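PDB 5XTA: VirK protein from Legionella pneumophila, which is of unknown function but belongs to the VirK family, has a novel fold and is probably exported through type II secretion. Local coordinates for residues Asn9-Ile14 with Ser53-Ser58. The protein carries 3 engineered substitutions. Numbering follows the deposited sequence.
Sequences NIVDAI and SRVTAS
Val55 on strand 54-63 packs its two methyl groups against Ile10, Val11 and Ile14 of helix 7-15. The contact is purely apolar, and all four residues are buried. The two methyls divide the work. CG2 of Val55 lies 4.1 Å from CG2 of Ile10 and 4.2 Å from CG2 of Val11, and the Val55 side chain runs at a slant to both. CG1 of Val55 meets CD1 of Ile14 tip to tip at 4.0 Å. The first torsion of Val55 sets this split: at 172° it turns CG1 away from the backbone N, toward Ile14, and leaves CG2 for the other two.

Ile10 and Ile14 stand one turn apart on the helix, and Ile14 N donates to Ile10 O at 3.0 Å. Both isoleucines have the same extended rotamer. Ile10 meets Val55 through CG2, Ile14 through the end of its long branch, CD1.

The axis of segment 9-14 passes 9.8 Å from that of strand 54-58, with 56° between their N-to-C directions. Ile10 also touches Leu82 of strand 74-83, and Val11 and Ile14 rest on Val49 of strand 46-50. The helix thus lies across one face of the six-stranded antiparallel sheet, spanning three adjacent strands with Val55 on the middle one.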
loop_
_atom_site.group_PDB
_atom_site.type_symbol
_atom_site.label_atom_id
_atom_site.label_comp_id
_atom_site.label_asym_id
_atom_site.label_seq_id
_atom_site.Cartn_x
_atom_site.Cartn_y
_atom_site.Cartn_z
ATOM N N ASN A 9 -19.247 -3.610 -15.877
ATOM C CA ASN A 9 -18.988 -4.394 -14.680
ATOM C C ASN A 9 -17.924 -3.691 -13.857
ATOM O O ASN A 9 -17.968 -3.706 -12.651
ATOM C CB ASN A 9 -18.491 -5.810 -15.000
ATOM C CG ASN A 9 -19.588 -6.741 -15.557
ATOM O OD1 ASN A 9 -20.786 -6.566 -15.306
ATOM N ND2 ASN A 9 -19.171 -7.759 -16.254
ATOM N N ILE A 10 -16.929 -3.128 -14.519
ATOM C CA ILE A 10 -15.778 -2.546 -13.817
ATOM C C ILE A 10 -16.189 -1.259 -13.112
ATOM O O ILE A 10 -15.850 -1.056 -11.963
ATOM C CB ILE A 10 -14.609 -2.266 -14.789
ATOM C CG1 ILE A 10 -14.049 -3.588 -15.330
ATOM C CG2 ILE A 10 -13.507 -1.416 -14.129
ATOM C CD1 ILE A 10 -13.175 -3.444 -16.574
ATOM N N VAL A 11 -16.880 -0.387 -13.852
ATOM C CA VAL A 11 -17.462 0.846 -13.333
ATOM C C VAL A 11 -18.359 0.541 -12.136
ATOM O O VAL A 11 -18.230 1.187 -11.101
ATOM C CB VAL A 11 -18.202 1.582 -14.458
ATOM C CG1 VAL A 11 -19.137 2.668 -13.930
ATOM C CG2 VAL A 11 -17.184 2.149 -15.441
ATOM N N ASP A 12 -19.212 -0.478 -12.260
ATOM C CA ASP A 12 -20.073 -0.889 -11.152
ATOM C C ASP A 12 -19.271 -1.341 -9.916
ATOM O O ASP A 12 -19.652 -1.029 -8.774
ATOM C CB ASP A 12 -21.074 -1.979 -11.578
ATOM C CG ASP A 12 -22.186 -1.445 -12.516
ATOM O OD1 ASP A 12 -22.311 -0.214 -12.704
ATOM O OD2 ASP A 12 -22.929 -2.266 -13.090
ATOM N N ALA A 13 -18.187 -2.081 -10.138
ATOM C CA ALA A 13 -17.364 -2.562 -9.034
ATOM C C ALA A 13 -16.686 -1.390 -8.294
ATOM O O ALA A 13 -16.592 -1.379 -7.069
ATOM C CB ALA A 13 -16.337 -3.565 -9.532
ATOM N N ILE A 14 -16.253 -0.399 -9.057
ATOM C CA ILE A 14 -15.628 0.777 -8.469
ATOM C C ILE A 14 -16.653 1.539 -7.607
ATOM O O ILE A 14 -16.392 1.878 -6.433
ATOM C CB ILE A 14 -14.997 1.669 -9.543
ATOM C CG1 ILE A 14 -13.850 0.930 -10.213
ATOM C CG2 ILE A 14 -14.499 2.996 -8.928
ATOM C CD1 ILE A 14 -13.435 1.524 -11.528
ATOM N N SER A 53 -16.939 7.091 -19.351
ATOM C CA SER A 53 -16.248 6.678 -20.563
ATOM C C SER A 53 -14.840 6.101 -20.395
ATOM O O SER A 53 -14.322 5.472 -21.326
ATOM C CB SER A 53 -16.189 7.863 -21.514
ATOM O OG SER A 53 -15.131 8.748 -21.187
ATOM N N ARG A 54 -14.207 6.348 -19.247
ATOM C CA ARG A 54 -12.817 5.956 -19.022
ATOM C C ARG A 54 -12.626 5.548 -17.577
ATOM O O ARG A 54 -13.195 6.182 -16.681
ATOM C CB ARG A 54 -11.870 7.139 -19.315
ATOM C CG ARG A 54 -11.256 7.140 -20.685
ATOM C CD ARG A 54 -10.177 8.211 -20.853
ATOM N NE ARG A 54 -10.469 9.524 -20.248
ATOM C CZ ARG A 54 -9.640 10.256 -19.485
ATOM N NH1 ARG A 54 -8.421 9.837 -19.144
ATOM N NH2 ARG A 54 -10.042 11.449 -19.046
ATOM N N VAL A 55 -11.807 4.511 -17.365
ATOM C CA VAL A 55 -11.304 4.132 -16.051
ATOM C C VAL A 55 -9.813 4.350 -16.040
ATOM O O VAL A 55 -9.093 3.896 -16.965
ATOM C CB VAL A 55 -11.560 2.648 -15.769
ATOM C CG1 VAL A 55 -10.867 2.182 -14.491
ATOM C CG2 VAL A 55 -13.045 2.377 -15.683
ATOM N N THR A 56 -9.317 5.011 -14.984
ATOM C CA THR A 56 -7.895 5.269 -14.888
ATOM C C THR A 56 -7.355 4.967 -13.524
ATOM O O THR A 56 -8.060 5.021 -12.529
ATOM C CB THR A 56 -7.535 6.730 -15.228
ATOM O OG1 THR A 56 -8.070 7.598 -14.224
ATOM C CG2 THR A 56 -8.107 7.126 -16.545
ATOM N N ALA A 57 -6.092 4.606 -13.501
ATOM C CA ALA A 57 -5.389 4.325 -12.246
ATOM C C ALA A 57 -3.935 4.389 -12.518
ATOM O O ALA A 57 -3.538 4.422 -13.659
ATOM C CB ALA A 57 -5.742 2.951 -11.707
ATOM N N SER A 58 -3.137 4.415 -11.472
ATOM C CA SER A 58 -1.666 4.414 -11.648
ATOM C C SER A 58 -0.952 3.736 -10.503
ATOM O O SER A 58 -1.551 3.494 -9.434
ATOM C CB SER A 58 -1.161 5.855 -11.797
ATOM O OG SER A 58 -1.302 6.618 -10.603
#